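VP5 (Halorubrum pleomorphic virus 6, PDB 6QGL) is the envelope protein of a haloarchaeal pleomorphic virus and probably drives fusion of the viral membrane with that of its host cell. Local coordinates at residues F29-S34 against W123-R128; N48-S53 against E131-T136; G74-A79 against Q244-G249; N205-V210 against A234-M239. One frame throughout, in Å; residues are numbered along the deposited sequence.

Interaction 1: F29-S34 against W123-R128; sequences FEVVGS and WNETVR
Val31 and Glu125 carry the apolar part of this contact, which lays an extended piece of chain, 29-34, against one turn of the long helix 97-140. The CG2 methyl of Val31 rests on the aliphatic part of Glu125, 3.9 Å from Glu125 CG, and is equally near the carboxylate oxygen OE1. Glu125 starts with its CG anti to the backbone N (chi1 -166°) and then bends at chi2, which lays the methylene groups along the passing chain while the charged end continues past the valine. A glutamate suits this place because its stem can pack as a hydrocarbon and its head still reach water or a cation.

The backbone supplies a second kind of approach. The carbonyl oxygen of Val32 sits 3.3 Å from Glu125 CG, a van der Waals touch, and takes its hydrogen bond from Arg57 NH1 on helix 43-66. Further along, Ser34 N lies 3.9 Å from Glu125 OE2, too far for a bond, and Gly33 CA passes 4.2 Å from the same Glu125 OE2.

Charge is handled within the helix. Arg128, one turn on, reaches back with NH1 to Glu125 OE1 at 3.3 Å, a salt bridge whose hydrogen bond is weak and bent (143°). It probably helps to hold the carboxylate beside Val31.

Another side of the turn faces the neighbouring sheet, where Trp123 and Asn124 bond to the backbone of strand 180-189. This is surface packing of an irregular, extended segment along the partly exposed face of the long helix 97-140, in the N-terminal helical part of the envelope protein.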
loop_
_atom_site.group_PDB
_atom_site.type_symbol
_atom_site.label_atom_id
_atom_site.label_comp_id
_atom_site.label_asym_id
_atom_site.label_seq_id
_atom_site.Cartn_x
_atom_site.Cartn_y
_atom_site.Cartn_z
ATOM N N PHE A 29 13.296 -2.788 -2.910
ATOM C CA PHE A 29 12.220 -3.439 -2.173
ATOM C C PHE A 29 12.154 -4.931 -2.470
ATOM O O PHE A 29 12.110 -5.333 -3.636
ATOM C CB PHE A 29 10.878 -2.744 -2.474
ATOM C CG PHE A 29 9.665 -3.345 -1.804
ATOM C CD1 PHE A 29 9.358 -3.040 -0.482
ATOM C CD2 PHE A 29 8.816 -4.198 -2.500
ATOM C CE1 PHE A 29 8.236 -3.595 0.136
ATOM C CE2 PHE A 29 7.696 -4.756 -1.880
ATOM C CZ PHE A 29 7.413 -4.452 -0.566
ATOM N N GLU A 30 12.141 -5.745 -1.406
ATOM C CA GLU A 30 12.052 -7.198 -1.519
ATOM C C GLU A 30 10.596 -7.625 -1.611
ATOM O O GLU A 30 9.765 -7.169 -0.819
ATOM C CB GLU A 30 12.775 -7.897 -0.361
ATOM C CG GLU A 30 14.275 -8.010 -0.586
ATOM C CD GLU A 30 15.050 -8.855 0.410
ATOM O OE1 GLU A 30 14.568 -9.951 0.778
ATOM O OE2 GLU A 30 16.159 -8.426 0.804
ATOM N N VAL A 31 10.286 -8.468 -2.608
ATOM C CA VAL A 31 8.928 -8.960 -2.856
ATOM C C VAL A 31 8.488 -9.987 -1.804
ATOM O O VAL A 31 9.322 -10.699 -1.235
ATOM C CB VAL A 31 8.700 -9.480 -4.310
ATOM C CG1 VAL A 31 9.044 -8.412 -5.343
ATOM C CG2 VAL A 31 9.463 -10.780 -4.591
ATOM N N VAL A 32 7.172 -10.049 -1.556
ATOM C CA VAL A 32 6.556 -10.998 -0.629
ATOM C C VAL A 32 6.339 -12.297 -1.420
ATOM O O VAL A 32 5.726 -12.269 -2.488
ATOM C CB VAL A 32 5.241 -10.442 -0.008
ATOM C CG1 VAL A 32 4.623 -11.438 0.970
ATOM C CG2 VAL A 32 5.482 -9.100 0.681
ATOM N N GLY A 33 6.884 -13.399 -0.905
ATOM C CA GLY A 33 6.808 -14.717 -1.531
ATOM C C GLY A 33 5.437 -15.367 -1.528
ATOM O O GLY A 33 4.508 -14.882 -0.872
ATOM N N SER A 34 5.312 -16.486 -2.268
ATOM C CA SER A 34 4.076 -17.266 -2.390
ATOM C C SER A 34 3.962 -18.324 -1.294
ATOM O O SER A 34 4.980 -18.841 -0.828
ATOM C CB SER A 34 4.004 -17.943 -3.756
ATOM O OG SER A 34 5.011 -18.930 -3.927
ATOM N N TRP A 123 5.037 -7.296 -9.888
ATOM C CA TRP A 123 4.136 -7.815 -10.924
ATOM C C TRP A 123 4.544 -9.255 -11.215
ATOM O O TRP A 123 3.695 -10.144 -11.201
ATOM C CB TRP A 123 4.197 -6.968 -12.214
ATOM C CG TRP A 123 3.631 -7.666 -13.421
ATOM C CD1 TRP A 123 4.331 -8.329 -14.387
ATOM C CD2 TRP A 123 2.244 -7.840 -13.738
ATOM N NE1 TRP A 123 3.466 -8.888 -15.299
ATOM C CE2 TRP A 123 2.180 -8.582 -14.940
ATOM C CE3 TRP A 123 1.046 -7.409 -13.141
ATOM C CZ2 TRP A 123 0.965 -8.922 -15.545
ATOM C CZ3 TRP A 123 -0.154 -7.740 -13.747
ATOM C CH2 TRP A 123 -0.188 -8.498 -14.927
ATOM N N ASN A 124 5.856 -9.479 -11.448
ATOM C CA ASN A 124 6.445 -10.786 -11.723
ATOM C C ASN A 124 6.099 -11.800 -10.653
ATOM O O ASN A 124 5.730 -12.922 -10.996
ATOM C CB ASN A 124 7.960 -10.672 -11.894
ATOM C CG ASN A 124 8.381 -10.071 -13.222
ATOM O OD1 ASN A 124 7.565 -9.763 -14.106
ATOM N ND2 ASN A 124 9.678 -9.905 -13.395
ATOM N N GLU A 125 6.158 -11.399 -9.365
ATOM C CA GLU A 125 5.808 -12.277 -8.248
ATOM C C GLU A 125 4.314 -12.631 -8.245
ATOM O O GLU A 125 3.975 -13.791 -8.007
ATOM C CB GLU A 125 6.247 -11.674 -6.902
ATOM C CG GLU A 125 6.233 -12.660 -5.741
ATOM C CD GLU A 125 6.956 -13.979 -5.952
ATOM O OE1 GLU A 125 8.137 -13.956 -6.373
ATOM O OE2 GLU A 125 6.338 -15.037 -5.695
ATOM N N THR A 126 3.432 -11.645 -8.534
ATOM C CA THR A 126 1.975 -11.835 -8.591
ATOM C C THR A 126 1.645 -12.905 -9.641
ATOM O O THR A 126 0.904 -13.853 -9.376
ATOM C CB THR A 126 1.276 -10.491 -8.930
ATOM O OG1 THR A 126 1.689 -9.479 -8.010
ATOM C CG2 THR A 126 -0.245 -10.599 -8.940
ATOM N N VAL A 127 2.244 -12.741 -10.817
ATOM C CA VAL A 127 2.099 -13.556 -12.014
ATOM C C VAL A 127 2.751 -14.950 -11.834
ATOM O O VAL A 127 2.176 -15.935 -12.299
ATOM C CB VAL A 127 2.632 -12.712 -13.201
ATOM C CG1 VAL A 127 2.620 -13.469 -14.512
ATOM C CG2 VAL A 127 1.805 -11.449 -13.335
ATOM N N ARG A 128 3.891 -15.042 -11.107
ATOM C CA ARG A 128 4.554 -16.321 -10.799
ATOM C C ARG A 128 3.730 -17.113 -9.802
ATOM O O ARG A 128 3.684 -18.339 -9.896
ATOM C CB ARG A 128 5.955 -16.110 -10.202
ATOM C CG ARG A 128 7.047 -15.989 -11.234
ATOM C CD ARG A 128 8.441 -16.298 -10.691
ATOM N NE ARG A 128 8.968 -15.339 -9.708
ATOM C CZ ARG A 128 9.566 -14.192 -10.014
ATOM N NH1 ARG A 128 9.985 -13.380 -9.055
ATOM N NH2 ARG A 128 9.712 -13.831 -11.280
#

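Interaction 2: N48-S53 against E131-T136; sequences NQLSDS and EAMTQT
Met133 and Leu50 make most of this helix-to-helix contact, with Ser53 filling in one turn further along helix 43-66. The CD2 methyl of Leu50 is the point of meeting: it lies 3.8 Å from Met133 CB, with CG and SD of the same methionine scarcely farther, so one methyl runs alongside almost the whole thioether chain. The two side chains lie side by side, pointing opposite ways. In Met133, chi1 (-70°) and the extended chi2 carry SD toward helix 43-66, and the bend at chi3 (-78°) only turns the terminal CE. There SD approaches the CB of Ser53 at 4.0 Å. The flexible methionine and the branched leucine suit a buried apolar seam, where they can adjust to each other's shape.

Serine fits beside them because it is small and its hydroxyl is taken up by its own helix: Ser53 OG donates to Gln49 O at 3.2 Å. That carbonyl also accepts from Ser53 N, the two donors arriving from opposite faces of its plane. Thr136 OG1 treats Ala132 O in the same manner on the other helix.

Around this pair, Ile148 of the short helix 145-148 packs on both Leu50 and Met133, Val54 extends the apolar strip along helix 43-66, and Leu46 meets Thr136 of helix 97-140.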
loop_
_atom_site.group_PDB
_atom_site.type_symbol
_atom_site.label_atom_id
_atom_site.label_comp_id
_atom_site.label_asym_id
_atom_site.label_seq_id
_atom_site.Cartn_x
_atom_site.Cartn_y
_atom_site.Cartn_z
ATOM N N ASN A 48 -10.259 -22.380 -0.117
ATOM C CA ASN A 48 -10.143 -21.337 0.905
ATOM C C ASN A 48 -8.726 -20.777 0.964
ATOM O O ASN A 48 -8.568 -19.559 1.026
ATOM C CB ASN A 48 -10.587 -21.843 2.282
ATOM C CG ASN A 48 -12.079 -22.036 2.417
ATOM O OD1 ASN A 48 -12.891 -21.286 1.859
ATOM N ND2 ASN A 48 -12.474 -23.044 3.183
ATOM N N GLN A 49 -7.706 -21.661 0.901
ATOM C CA GLN A 49 -6.294 -21.278 0.919
ATOM C C GLN A 49 -5.897 -20.486 -0.325
ATOM O O GLN A 49 -5.123 -19.533 -0.204
ATOM C CB GLN A 49 -5.378 -22.489 1.138
ATOM C CG GLN A 49 -5.457 -23.036 2.567
ATOM C CD GLN A 49 -4.491 -24.151 2.898
ATOM O OE1 GLN A 49 -3.642 -24.561 2.096
ATOM N NE2 GLN A 49 -4.593 -24.659 4.117
ATOM N N LEU A 50 -6.452 -20.842 -1.508
ATOM C CA LEU A 50 -6.175 -20.118 -2.756
ATOM C C LEU A 50 -6.814 -18.734 -2.730
ATOM O O LEU A 50 -6.176 -17.765 -3.142
ATOM C CB LEU A 50 -6.649 -20.883 -3.999
ATOM C CG LEU A 50 -5.975 -22.212 -4.319
ATOM C CD1 LEU A 50 -6.771 -22.958 -5.345
ATOM C CD2 LEU A 50 -4.537 -22.029 -4.775
ATOM N N SER A 51 -8.069 -18.641 -2.231
ATOM C CA SER A 51 -8.813 -17.386 -2.098
ATOM C C SER A 51 -8.073 -16.436 -1.158
ATOM O O SER A 51 -7.931 -15.257 -1.485
ATOM C CB SER A 51 -10.230 -17.648 -1.591
ATOM O OG SER A 51 -10.944 -16.438 -1.395
ATOM N N ASP A 52 -7.559 -16.967 -0.025
ATOM C CA ASP A 52 -6.795 -16.217 0.973
ATOM C C ASP A 52 -5.498 -15.658 0.407
ATOM O O ASP A 52 -5.147 -14.526 0.731
ATOM C CB ASP A 52 -6.515 -17.079 2.212
ATOM C CG ASP A 52 -7.737 -17.381 3.059
ATOM O OD1 ASP A 52 -8.764 -16.681 2.897
ATOM O OD2 ASP A 52 -7.672 -18.321 3.879
ATOM N N SER A 53 -4.802 -16.440 -0.447
ATOM C CA SER A 53 -3.555 -16.029 -1.096
ATOM C C SER A 53 -3.795 -14.876 -2.067
ATOM O O SER A 53 -2.996 -13.939 -2.101
ATOM C CB SER A 53 -2.903 -17.202 -1.817
ATOM O OG SER A 53 -2.363 -18.126 -0.888
ATOM N N GLU A 131 0.728 -18.801 -11.441
ATOM C CA GLU A 131 1.215 -20.011 -12.100
ATOM C C GLU A 131 1.412 -21.145 -11.092
ATOM O O GLU A 131 1.005 -22.275 -11.369
ATOM C CB GLU A 131 2.517 -19.734 -12.873
ATOM C CG GLU A 131 3.025 -20.918 -13.691
ATOM C CD GLU A 131 2.115 -21.432 -14.794
ATOM O OE1 GLU A 131 1.165 -20.714 -15.175
ATOM O OE2 GLU A 131 2.356 -22.557 -15.286
ATOM N N ALA A 132 2.009 -20.836 -9.919
ATOM C CA ALA A 132 2.240 -21.813 -8.850
ATOM C C ALA A 132 0.909 -22.334 -8.299
ATOM O O ALA A 132 0.796 -23.527 -8.010
ATOM C CB ALA A 132 3.072 -21.198 -7.735
ATOM N N MET A 133 -0.101 -21.442 -8.190
ATOM C CA MET A 133 -1.454 -21.770 -7.727
ATOM C C MET A 133 -2.158 -22.636 -8.773
ATOM O O MET A 133 -2.814 -23.612 -8.413
ATOM C CB MET A 133 -2.261 -20.495 -7.431
ATOM C CG MET A 133 -1.772 -19.738 -6.210
ATOM S SD MET A 133 -2.956 -18.524 -5.574
ATOM C CE MET A 133 -2.732 -17.194 -6.736
ATOM N N THR A 134 -1.975 -22.300 -10.071
ATOM C CA THR A 134 -2.527 -23.038 -11.213
ATOM C C THR A 134 -1.960 -24.461 -11.228
ATOM O O THR A 134 -2.731 -25.415 -11.345
ATOM C CB THR A 134 -2.272 -22.276 -12.521
ATOM O OG1 THR A 134 -2.852 -20.977 -12.420
ATOM C CG2 THR A 134 -2.844 -22.986 -13.740
ATOM N N GLN A 135 -0.626 -24.602 -11.059
ATOM C CA GLN A 135 0.054 -25.898 -11.021
ATOM C C GLN A 135 -0.467 -26.788 -9.897
ATOM O O GLN A 135 -0.605 -27.993 -10.102
ATOM C CB GLN A 135 1.580 -25.737 -10.931
ATOM C CG GLN A 135 2.248 -25.337 -12.253
ATOM C CD GLN A 135 2.113 -26.352 -13.375
ATOM O OE1 GLN A 135 2.068 -27.572 -13.166
ATOM N NE2 GLN A 135 2.059 -25.864 -14.605
ATOM N N THR A 136 -0.788 -26.185 -8.726
ATOM C CA THR A 136 -1.350 -26.867 -7.554
ATOM C C THR A 136 -2.727 -27.443 -7.901
ATOM O O THR A 136 -2.946 -28.631 -7.683
ATOM C CB THR A 136 -1.343 -25.934 -6.329
ATOM O OG1 THR A 136 0.010 -25.681 -5.957
ATOM C CG2 THR A 136 -2.072 -26.520 -5.133
#

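Interaction 3: G74-A79 against Q244-G249; sequences GVEHTA and QNVRNG
Val246 packs between Glu76 and Ala79, two residues one turn apart, in a helix-helix contact of the N-terminal helical bundle. Helices 73-92 and 229-257 run roughly in the same direction here, with local axes 9.5 Å apart and crossing at -33°. The close side is apolar. Val246 CG1 lies 3.6 Å from Ala79 CB, while its other methyl, CG2, meets Glu76 CG at the same 3.6 Å. CG1 stands anti to the backbone N, which spreads the two methyls over the facing helix. Alanine suits the spot opposite because its lone methyl leaves space for the branched valine. Tyr111 of helix 97-140 packs on Ala79 as well, and Val242 touches Glu76, enlarging the apolar patch.

Toward the partly exposed side the contact becomes polar and sparser. Glu76 first follows the valine with its methylenes, its chain extended beyond CG, and so carries the carboxylate to Asn245. A long acid and a short amide are well matched here: both can reach across the margin of the interface. Their planes stand nearly perpendicular, 83° apart. Asn245 ND2 donates to Glu76 OE2 at 3.3 Å with a fairly straight N-H (163°); the oxygen lies in the amide plane and is met on its syn side, but from well out of the carboxylate plane.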
loop_
_atom_site.group_PDB
_atom_site.type_symbol
_atom_site.label_atom_id
_atom_site.label_comp_id
_atom_site.label_asym_id
_atom_site.label_seq_id
_atom_site.Cartn_x
_atom_site.Cartn_y
_atom_site.Cartn_z
ATOM N N GLY A 74 6.132 13.060 -5.520
ATOM C CA GLY A 74 7.228 12.997 -4.566
ATOM C C GLY A 74 8.440 12.286 -5.137
ATOM O O GLY A 74 9.568 12.563 -4.722
ATOM N N VAL A 75 8.211 11.351 -6.087
ATOM C CA VAL A 75 9.261 10.603 -6.791
ATOM C C VAL A 75 9.995 11.601 -7.693
ATOM O O VAL A 75 11.222 11.564 -7.771
ATOM C CB VAL A 75 8.684 9.389 -7.576
ATOM C CG1 VAL A 75 9.736 8.728 -8.462
ATOM C CG2 VAL A 75 8.074 8.367 -6.628
ATOM N N GLU A 76 9.230 12.524 -8.318
ATOM C CA GLU A 76 9.707 13.618 -9.165
ATOM C C GLU A 76 10.590 14.556 -8.325
ATOM O O GLU A 76 11.657 14.955 -8.787
ATOM C CB GLU A 76 8.501 14.370 -9.761
ATOM C CG GLU A 76 8.820 15.339 -10.886
ATOM C CD GLU A 76 7.601 16.025 -11.469
ATOM O OE1 GLU A 76 7.389 17.220 -11.159
ATOM O OE2 GLU A 76 6.849 15.367 -12.226
ATOM N N HIS A 77 10.155 14.860 -7.078
ATOM C CA HIS A 77 10.864 15.702 -6.110
ATOM C C HIS A 77 12.196 15.049 -5.717
ATOM O O HIS A 77 13.229 15.715 -5.758
ATOM C CB HIS A 77 9.980 15.951 -4.872
ATOM C CG HIS A 77 10.550 16.919 -3.877
ATOM N ND1 HIS A 77 10.610 18.278 -4.142
ATOM C CD2 HIS A 77 11.033 16.696 -2.633
ATOM C CE1 HIS A 77 11.144 18.831 -3.065
ATOM N NE2 HIS A 77 11.412 17.920 -2.129
ATOM N N THR A 78 12.163 13.739 -5.380
ATOM C CA THR A 78 13.324 12.918 -5.001
ATOM C C THR A 78 14.332 12.866 -6.155
ATOM O O THR A 78 15.534 13.019 -5.923
ATOM C CB THR A 78 12.869 11.496 -4.586
ATOM O OG1 THR A 78 11.838 11.589 -3.605
ATOM C CG2 THR A 78 14.010 10.642 -4.035
ATOM N N ALA A 79 13.833 12.658 -7.391
ATOM C CA ALA A 79 14.655 12.582 -8.597
ATOM C C ALA A 79 15.312 13.923 -8.924
ATOM O O ALA A 79 16.458 13.930 -9.373
ATOM C CB ALA A 79 13.826 12.093 -9.769
ATOM N N GLN A 244 9.869 11.526 -17.208
ATOM C CA GLN A 244 10.003 12.344 -18.413
ATOM C C GLN A 244 10.141 13.804 -17.976
ATOM O O GLN A 244 11.031 14.507 -18.460
ATOM C CB GLN A 244 8.800 12.160 -19.363
ATOM C CG GLN A 244 8.927 12.964 -20.669
ATOM C CD GLN A 244 8.057 12.489 -21.806
ATOM O OE1 GLN A 244 7.226 11.577 -21.673
ATOM N NE2 GLN A 244 8.230 13.115 -22.963
ATOM N N ASN A 245 9.282 14.229 -17.018
ATOM C CA ASN A 245 9.265 15.574 -16.444
ATOM C C ASN A 245 10.583 15.925 -15.756
ATOM O O ASN A 245 11.021 17.063 -15.875
ATOM C CB ASN A 245 8.092 15.749 -15.472
ATOM C CG ASN A 245 6.710 15.743 -16.096
ATOM O OD1 ASN A 245 6.520 15.923 -17.306
ATOM N ND2 ASN A 245 5.702 15.531 -15.266
ATOM N N VAL A 246 11.213 14.953 -15.051
ATOM C CA VAL A 246 12.492 15.141 -14.350
ATOM C C VAL A 246 13.614 15.384 -15.359
ATOM O O VAL A 246 14.350 16.355 -15.210
ATOM C CB VAL A 246 12.834 13.984 -13.367
ATOM C CG1 VAL A 246 14.211 14.167 -12.744
ATOM C CG2 VAL A 246 11.789 13.864 -12.274
ATOM N N ARG A 247 13.726 14.517 -16.381
ATOM C CA ARG A 247 14.759 14.612 -17.411
ATOM C C ARG A 247 14.658 15.874 -18.254
ATOM O O ARG A 247 15.678 16.515 -18.517
ATOM C CB ARG A 247 14.756 13.369 -18.299
ATOM C CG ARG A 247 15.277 12.157 -17.591
ATOM C CD ARG A 247 15.979 11.233 -18.561
ATOM N NE ARG A 247 16.781 10.276 -17.816
ATOM C CZ ARG A 247 16.301 9.122 -17.389
ATOM N NH1 ARG A 247 15.055 8.771 -17.662
ATOM N NH2 ARG A 247 17.028 8.345 -16.620
ATOM N N ASN A 248 13.430 16.231 -18.675
ATOM C CA ASN A 248 13.170 17.439 -19.460
ATOM C C ASN A 248 13.413 18.676 -18.593
ATOM O O ASN A 248 13.987 19.663 -19.067
ATOM C CB ASN A 248 11.717 17.437 -19.991
ATOM C CG ASN A 248 11.398 16.410 -21.063
ATOM O OD1 ASN A 248 12.274 15.880 -21.756
ATOM N ND2 ASN A 248 10.116 16.126 -21.244
ATOM N N GLY A 249 12.990 18.583 -17.331
ATOM C CA GLY A 249 13.119 19.630 -16.330
ATOM C C GLY A 249 14.551 19.923 -15.960
ATOM O O GLY A 249 14.917 21.086 -15.827
#

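Interaction 4: N205-V210 against A234-M239; sequences NPKEVV and AVETEM
A buried carboxylate, that of Glu236, is gripped from beyond the contact as well as across it. Lys207 NZ forms a salt bridge with Glu236 OE2 at 3.3 Å, weak as a hydrogen bond, while the firmer partner of the acid is Tyr120 OH of helix 97-140, bonded to Glu236 OE1. The lysine approaches with one methylene, CG, 3.7 Å from Glu236 OE2, before the last torsion, chi4 at -72°, turns the ammonium back to that oxygen. Glu236 in turn bends at chi2 (66°), bringing its head beside the lysine.

Nearer its backbone, the glutamate stem packs against the loop. Pro206 O lies 3.5 Å from Glu236 CB, and that carbonyl is bonded by Asn233 ND2 of the same helix. The proline ring fits its buried place among Phe119, Trp123, Trp232 and Leu183. Asn205 shapes the turn itself: its OD1 accepts from Glu208 N at 2.9 Å in an Asx motif, well suited to asparagine's short amide.

With Arg116 as a long, weak ion pair and Asp240 close by with like charge, the acid sits in a mixed electrostatic setting. The nearby positive charges and the tyrosine would probably favour the ionised carboxylate, whereas Asp240 would oppose it, and the polar link ties the turn between strands 201-204 and 209-213 to helix 229-257.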
loop_
_atom_site.group_PDB
_atom_site.type_symbol
_atom_site.label_atom_id
_atom_site.label_comp_id
_atom_site.label_asym_id
_atom_site.label_seq_id
_atom_site.Cartn_x
_atom_site.Cartn_y
_atom_site.Cartn_z
ATOM N N ASN A 205 0.727 -7.092 -19.483
ATOM C CA ASN A 205 1.705 -6.759 -18.446
ATOM C C ASN A 205 1.414 -5.311 -17.991
ATOM O O ASN A 205 0.519 -4.699 -18.581
ATOM C CB ASN A 205 3.150 -6.931 -18.974
ATOM C CG ASN A 205 3.498 -6.182 -20.239
ATOM O OD1 ASN A 205 3.107 -5.033 -20.457
ATOM N ND2 ASN A 205 4.278 -6.814 -21.098
ATOM N N PRO A 206 2.120 -4.706 -16.996
ATOM C CA PRO A 206 1.797 -3.316 -16.624
ATOM C C PRO A 206 1.966 -2.285 -17.751
ATOM O O PRO A 206 1.341 -1.231 -17.688
ATOM C CB PRO A 206 2.754 -3.029 -15.461
ATOM C CG PRO A 206 3.123 -4.355 -14.926
ATOM C CD PRO A 206 3.199 -5.235 -16.136
ATOM N N LYS A 207 2.786 -2.588 -18.781
ATOM C CA LYS A 207 3.063 -1.674 -19.899
ATOM C C LYS A 207 1.980 -1.631 -20.980
ATOM O O LYS A 207 1.624 -0.540 -21.429
ATOM C CB LYS A 207 4.428 -1.978 -20.545
ATOM C CG LYS A 207 5.639 -1.597 -19.702
ATOM C CD LYS A 207 6.933 -1.861 -20.474
ATOM C CE LYS A 207 8.170 -1.324 -19.802
ATOM N NZ LYS A 207 8.237 0.158 -19.865
ATOM N N GLU A 208 1.488 -2.804 -21.433
ATOM C CA GLU A 208 0.504 -2.892 -22.522
ATOM C C GLU A 208 -0.330 -4.173 -22.513
ATOM O O GLU A 208 0.039 -5.149 -21.860
ATOM C CB GLU A 208 1.220 -2.775 -23.892
ATOM C CG GLU A 208 2.242 -3.877 -24.152
ATOM C CD GLU A 208 2.557 -4.195 -25.600
ATOM O OE1 GLU A 208 1.647 -4.091 -26.455
ATOM O OE2 GLU A 208 3.716 -4.581 -25.874
ATOM N N VAL A 209 -1.432 -4.168 -23.292
ATOM C CA VAL A 209 -2.306 -5.316 -23.539
ATOM C C VAL A 209 -1.945 -5.770 -24.958
ATOM O O VAL A 209 -2.214 -5.046 -25.922
ATOM C CB VAL A 209 -3.821 -4.984 -23.404
ATOM C CG1 VAL A 209 -4.688 -6.178 -23.783
ATOM C CG2 VAL A 209 -4.164 -4.520 -22.000
ATOM N N VAL A 210 -1.287 -6.934 -25.077
ATOM C CA VAL A 210 -0.865 -7.505 -26.358
ATOM C C VAL A 210 -2.093 -7.964 -27.164
ATOM O O VAL A 210 -2.330 -7.439 -28.253
ATOM C CB VAL A 210 0.213 -8.617 -26.190
ATOM C CG1 VAL A 210 0.650 -9.184 -27.540
ATOM C CG2 VAL A 210 1.421 -8.104 -25.408
ATOM N N ALA A 234 -1.950 2.310 -14.751
ATOM C CA ALA A 234 -2.124 3.655 -14.198
ATOM C C ALA A 234 -0.825 4.119 -13.540
ATOM O O ALA A 234 -0.359 5.222 -13.827
ATOM C CB ALA A 234 -3.264 3.671 -13.190
ATOM N N VAL A 235 -0.210 3.244 -12.721
ATOM C CA VAL A 235 1.057 3.507 -12.030
ATOM C C VAL A 235 2.190 3.592 -13.062
ATOM O O VAL A 235 3.047 4.473 -12.953
ATOM C CB VAL A 235 1.349 2.457 -10.917
ATOM C CG1 VAL A 235 2.568 2.857 -10.084
ATOM C CG2 VAL A 235 0.135 2.252 -10.014
ATOM N N GLU A 236 2.165 2.702 -14.076
ATOM C CA GLU A 236 3.149 2.656 -15.158
ATOM C C GLU A 236 3.193 3.974 -15.938
ATOM O O GLU A 236 4.270 4.562 -16.061
ATOM C CB GLU A 236 2.871 1.462 -16.093
ATOM C CG GLU A 236 3.624 1.483 -17.418
ATOM C CD GLU A 236 5.136 1.343 -17.379
ATOM O OE1 GLU A 236 5.661 0.733 -16.421
ATOM O OE2 GLU A 236 5.796 1.825 -18.329
ATOM N N THR A 237 2.028 4.436 -16.441
ATOM C CA THR A 237 1.902 5.676 -17.218
ATOM C C THR A 237 2.273 6.909 -16.397
ATOM O O THR A 237 2.844 7.850 -16.946
ATOM C CB THR A 237 0.522 5.796 -17.875
ATOM O OG1 THR A 237 -0.489 5.678 -16.876
ATOM C CG2 THR A 237 0.303 4.759 -18.969
ATOM N N GLU A 238 1.975 6.888 -15.082
ATOM C CA GLU A 238 2.306 7.970 -14.158
ATOM C C GLU A 238 3.812 8.007 -13.904
ATOM O O GLU A 238 4.393 9.092 -13.839
ATOM C CB GLU A 238 1.536 7.807 -12.846
ATOM C CG GLU A 238 0.122 8.359 -12.882
ATOM C CD GLU A 238 -0.856 7.719 -11.910
ATOM O OE1 GLU A 238 -0.447 7.395 -10.773
ATOM O OE2 GLU A 238 -2.037 7.541 -12.287
ATOM N N MET A 239 4.443 6.816 -13.796
ATOM C CA MET A 239 5.883 6.648 -13.607
ATOM C C MET A 239 6.628 7.230 -14.809
ATOM O O MET A 239 7.611 7.947 -14.620
ATOM C CB MET A 239 6.215 5.161 -13.446
ATOM C CG MET A 239 7.356 4.877 -12.515
ATOM S SD MET A 239 7.439 3.099 -12.148
ATOM C CE MET A 239 6.336 3.001 -10.802
#

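All four contacts belong to the N-terminal part of the envelope protein and together join its long helices to one another, to a preceding extended segment and to a four-stranded antiparallel sheet. Interactions 1 and 2 share helix 97-140, their centres 14 Å apart; interactions 3 and 4 share helix 229-257, centres 18 Å apart. Interactions 2 and 3 are the farthest pair, about 39 Å between centres, on opposite sides of the chain's centre. Interactions 1, 2 and 3 interleave along the sequence, whereas interaction 4 is nested inside interaction 3. Trp123 connects interactions 1 and 4, packing its ring on Pro206, which joins the sheet's 205-210 turn to helix 97-140 as well as to helix 229-257.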